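Local coordinates for terminal oxygenase component of carbazole 1,9a-dioxygenase (Sphingomonas, PDB 3GKQ), which probably carries out, as the Rieske nonheme iron oxygenase component of its enzyme system, the dioxygenation of carbazole at its 1 and 9a positions, at residues Val35-Pro46 / Leu58-His66. Numbering follows the deposited sequence.
Sequences VRLSAEVAEASP and LNRVDGVVH
Glu43 reaches over the turn of a beta hairpin and grips it with both carboxylate oxygens: OE2 accepts Asp62 N at 2.7 Å through its syn lone pair, and OE1 takes Gly63 N at 2.8 Å. Its CG stands anti to the backbone N (chi1 -179°), and a bend at chi2 brings the carboxylate back over the turn. Glutamate suits this place because the type I' turn from Val61 to Val64 presents two neighbouring N-H groups; Gly63, with its positive phi, fits the turn easily. Beside this, Ala44 N donates to Arg60 O at 2.7 Å.

The aliphatic part of Arg60 passes Ala42 O and Glu43 OE1. NH1 meets Val41 O at 2.6 Å, close to the guanidinium plane, while NE bonds to Gly63 O from above that carbonyl's plane. Val65 CG2 lies over one face, toward its rim, and NH2 forms a salt bridge with Glu131. A methionine here would probably leave Val41 O without its donor and Glu131 without its opposite charge.

Val41 crosses Val65 and Leu58 at about a right angle, CG1 against Val65 CG1 and CG2 against Leu58 CD1, which also meets Val35 CG2 at 4.0 Å. Pro46 lies alongside the Asn59 amide.

Within the Rieske domain, the loop between strands 31-35 and 47-51 packs along strand 54-61 and the hairpin turn; Leu58 also touches strand 135-140 and Val65 strand 129-132.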
# COMPACT_ATOMS: atom_id res chain seq x y z
N VAL A 35 23.98 7.81 13.20
CA VAL A 35 23.14 7.79 12.01
C VAL A 35 23.87 7.54 10.70
O VAL A 35 23.27 7.10 9.72
CB VAL A 35 22.35 9.10 11.85
CG1 VAL A 35 21.43 9.29 13.05
CG2 VAL A 35 23.31 10.28 11.73
N ARG A 36 25.17 7.82 10.68
CA ARG A 36 25.94 7.64 9.45
C ARG A 36 27.43 7.52 9.76
O ARG A 36 27.89 7.89 10.85
CB ARG A 36 25.69 8.86 8.54
CG ARG A 36 25.63 8.58 7.05
CD ARG A 36 24.21 8.61 6.50
NE ARG A 36 23.43 7.45 6.93
CZ ARG A 36 22.19 7.19 6.53
NH1 ARG A 36 21.57 7.99 5.68
NH2 ARG A 36 21.57 6.11 6.99
N LEU A 37 28.19 6.97 8.82
CA LEU A 37 29.63 6.84 8.99
C LEU A 37 30.23 8.20 8.64
O LEU A 37 29.73 8.87 7.73
CB LEU A 37 30.19 5.76 8.05
CG LEU A 37 29.58 4.36 8.19
CD1 LEU A 37 30.15 3.44 7.12
CD2 LEU A 37 29.87 3.82 9.57
N SER A 38 31.28 8.61 9.34
CA SER A 38 31.91 9.90 9.08
C SER A 38 32.19 10.14 7.60
O SER A 38 31.96 11.24 7.09
CB SER A 38 33.23 10.02 9.86
OG SER A 38 33.00 10.14 11.25
N ALA A 39 32.69 9.12 6.91
CA ALA A 39 33.02 9.22 5.50
C ALA A 39 31.82 9.56 4.61
O ALA A 39 31.99 10.09 3.51
CB ALA A 39 33.66 7.92 5.02
N GLU A 40 30.61 9.25 5.08
CA GLU A 40 29.40 9.52 4.31
C GLU A 40 28.94 10.96 4.45
O GLU A 40 28.06 11.41 3.71
CB GLU A 40 28.28 8.58 4.74
CG GLU A 40 28.58 7.11 4.54
CD GLU A 40 27.48 6.22 5.07
OE1 GLU A 40 27.20 6.27 6.28
OE2 GLU A 40 26.88 5.46 4.27
N VAL A 41 29.51 11.68 5.41
CA VAL A 41 29.16 13.07 5.64
C VAL A 41 30.38 13.91 5.27
O VAL A 41 31.18 14.27 6.13
CB VAL A 41 28.78 13.30 7.12
CG1 VAL A 41 28.24 14.71 7.31
CG2 VAL A 41 27.75 12.26 7.57
N ALA A 42 30.51 14.22 3.99
CA ALA A 42 31.65 14.98 3.49
C ALA A 42 31.47 16.50 3.54
O ALA A 42 30.36 17.01 3.66
CB ALA A 42 31.97 14.54 2.06
N GLU A 43 32.59 17.20 3.42
CA GLU A 43 32.61 18.66 3.44
C GLU A 43 31.69 19.22 2.35
O GLU A 43 31.71 18.76 1.21
CB GLU A 43 34.04 19.16 3.20
CG GLU A 43 34.24 20.68 3.22
CD GLU A 43 34.01 21.31 4.58
OE1 GLU A 43 34.34 20.66 5.60
OE2 GLU A 43 33.53 22.46 4.63
N ALA A 44 30.87 20.19 2.73
CA ALA A 44 29.94 20.83 1.80
C ALA A 44 29.15 19.86 0.93
O ALA A 44 28.91 20.13 -0.25
CB ALA A 44 30.70 21.82 0.91
N SER A 45 28.73 18.74 1.51
CA SER A 45 27.95 17.76 0.76
C SER A 45 26.79 17.25 1.63
O SER A 45 26.86 16.16 2.19
CB SER A 45 28.84 16.59 0.33
OG SER A 45 28.18 15.76 -0.62
N PRO A 46 25.72 18.06 1.77
CA PRO A 46 24.53 17.74 2.57
C PRO A 46 23.96 16.34 2.35
O PRO A 46 23.79 15.90 1.22
CB PRO A 46 23.55 18.85 2.18
CG PRO A 46 24.46 20.02 1.95
CD PRO A 46 25.57 19.38 1.13
N LEU A 58 22.12 16.66 7.27
CA LEU A 58 23.48 16.80 7.78
C LEU A 58 24.40 17.48 6.76
O LEU A 58 24.17 17.40 5.56
CB LEU A 58 24.07 15.43 8.11
CG LEU A 58 23.26 14.45 8.97
CD1 LEU A 58 24.00 13.11 9.01
CD2 LEU A 58 23.09 15.02 10.37
N ASN A 59 25.44 18.13 7.25
CA ASN A 59 26.42 18.77 6.39
C ASN A 59 27.68 19.02 7.18
O ASN A 59 27.64 19.20 8.40
CB ASN A 59 25.90 20.09 5.81
CG ASN A 59 26.80 20.64 4.72
OD1 ASN A 59 27.46 19.88 3.99
ND2 ASN A 59 26.83 21.96 4.58
N ARG A 60 28.81 19.00 6.48
CA ARG A 60 30.10 19.24 7.11
C ARG A 60 30.64 20.56 6.59
O ARG A 60 30.87 20.72 5.39
CB ARG A 60 31.05 18.08 6.78
CG ARG A 60 32.47 18.27 7.26
CD ARG A 60 33.20 16.94 7.24
NE ARG A 60 33.47 16.51 8.60
CZ ARG A 60 33.17 15.31 9.09
NH1 ARG A 60 32.57 14.40 8.34
NH2 ARG A 60 33.47 15.04 10.35
N VAL A 61 30.81 21.52 7.50
CA VAL A 61 31.32 22.84 7.15
C VAL A 61 32.60 23.10 7.93
O VAL A 61 32.59 23.12 9.16
CB VAL A 61 30.28 23.93 7.49
CG1 VAL A 61 30.79 25.29 7.04
CG2 VAL A 61 28.95 23.61 6.83
N ASP A 62 33.69 23.30 7.20
CA ASP A 62 34.99 23.52 7.82
C ASP A 62 35.29 22.36 8.76
O ASP A 62 35.68 22.55 9.91
CB ASP A 62 35.02 24.84 8.59
CG ASP A 62 34.89 26.05 7.68
OD1 ASP A 62 35.43 26.01 6.55
OD2 ASP A 62 34.24 27.05 8.09
N GLY A 63 35.08 21.14 8.25
CA GLY A 63 35.34 19.95 9.03
C GLY A 63 34.37 19.62 10.15
O GLY A 63 34.46 18.55 10.74
N VAL A 64 33.44 20.53 10.45
CA VAL A 64 32.49 20.30 11.54
C VAL A 64 31.10 19.88 11.04
O VAL A 64 30.51 20.54 10.18
CB VAL A 64 32.34 21.56 12.42
CG1 VAL A 64 31.37 21.28 13.56
CG2 VAL A 64 33.70 21.97 12.96
N VAL A 65 30.58 18.78 11.59
CA VAL A 65 29.27 18.28 11.20
C VAL A 65 28.14 19.02 11.89
O VAL A 65 28.15 19.19 13.11
CB VAL A 65 29.11 16.76 11.52
CG1 VAL A 65 27.74 16.26 11.06
CG2 VAL A 65 30.21 15.97 10.83
N HIS A 66 27.16 19.46 11.11
CA HIS A 66 26.00 20.16 11.65
C HIS A 66 24.75 19.39 11.23
O HIS A 66 24.75 18.69 10.22
CB HIS A 66 25.94 21.59 11.12
CG HIS A 66 27.07 22.46 11.59
ND1 HIS A 66 27.23 22.79 12.92
CD2 HIS A 66 28.10 23.02 10.92
CE1 HIS A 66 28.32 23.54 13.04
NE2 HIS A 66 28.86 23.69 11.85
O HOH W 1 36.36 24.24 4.11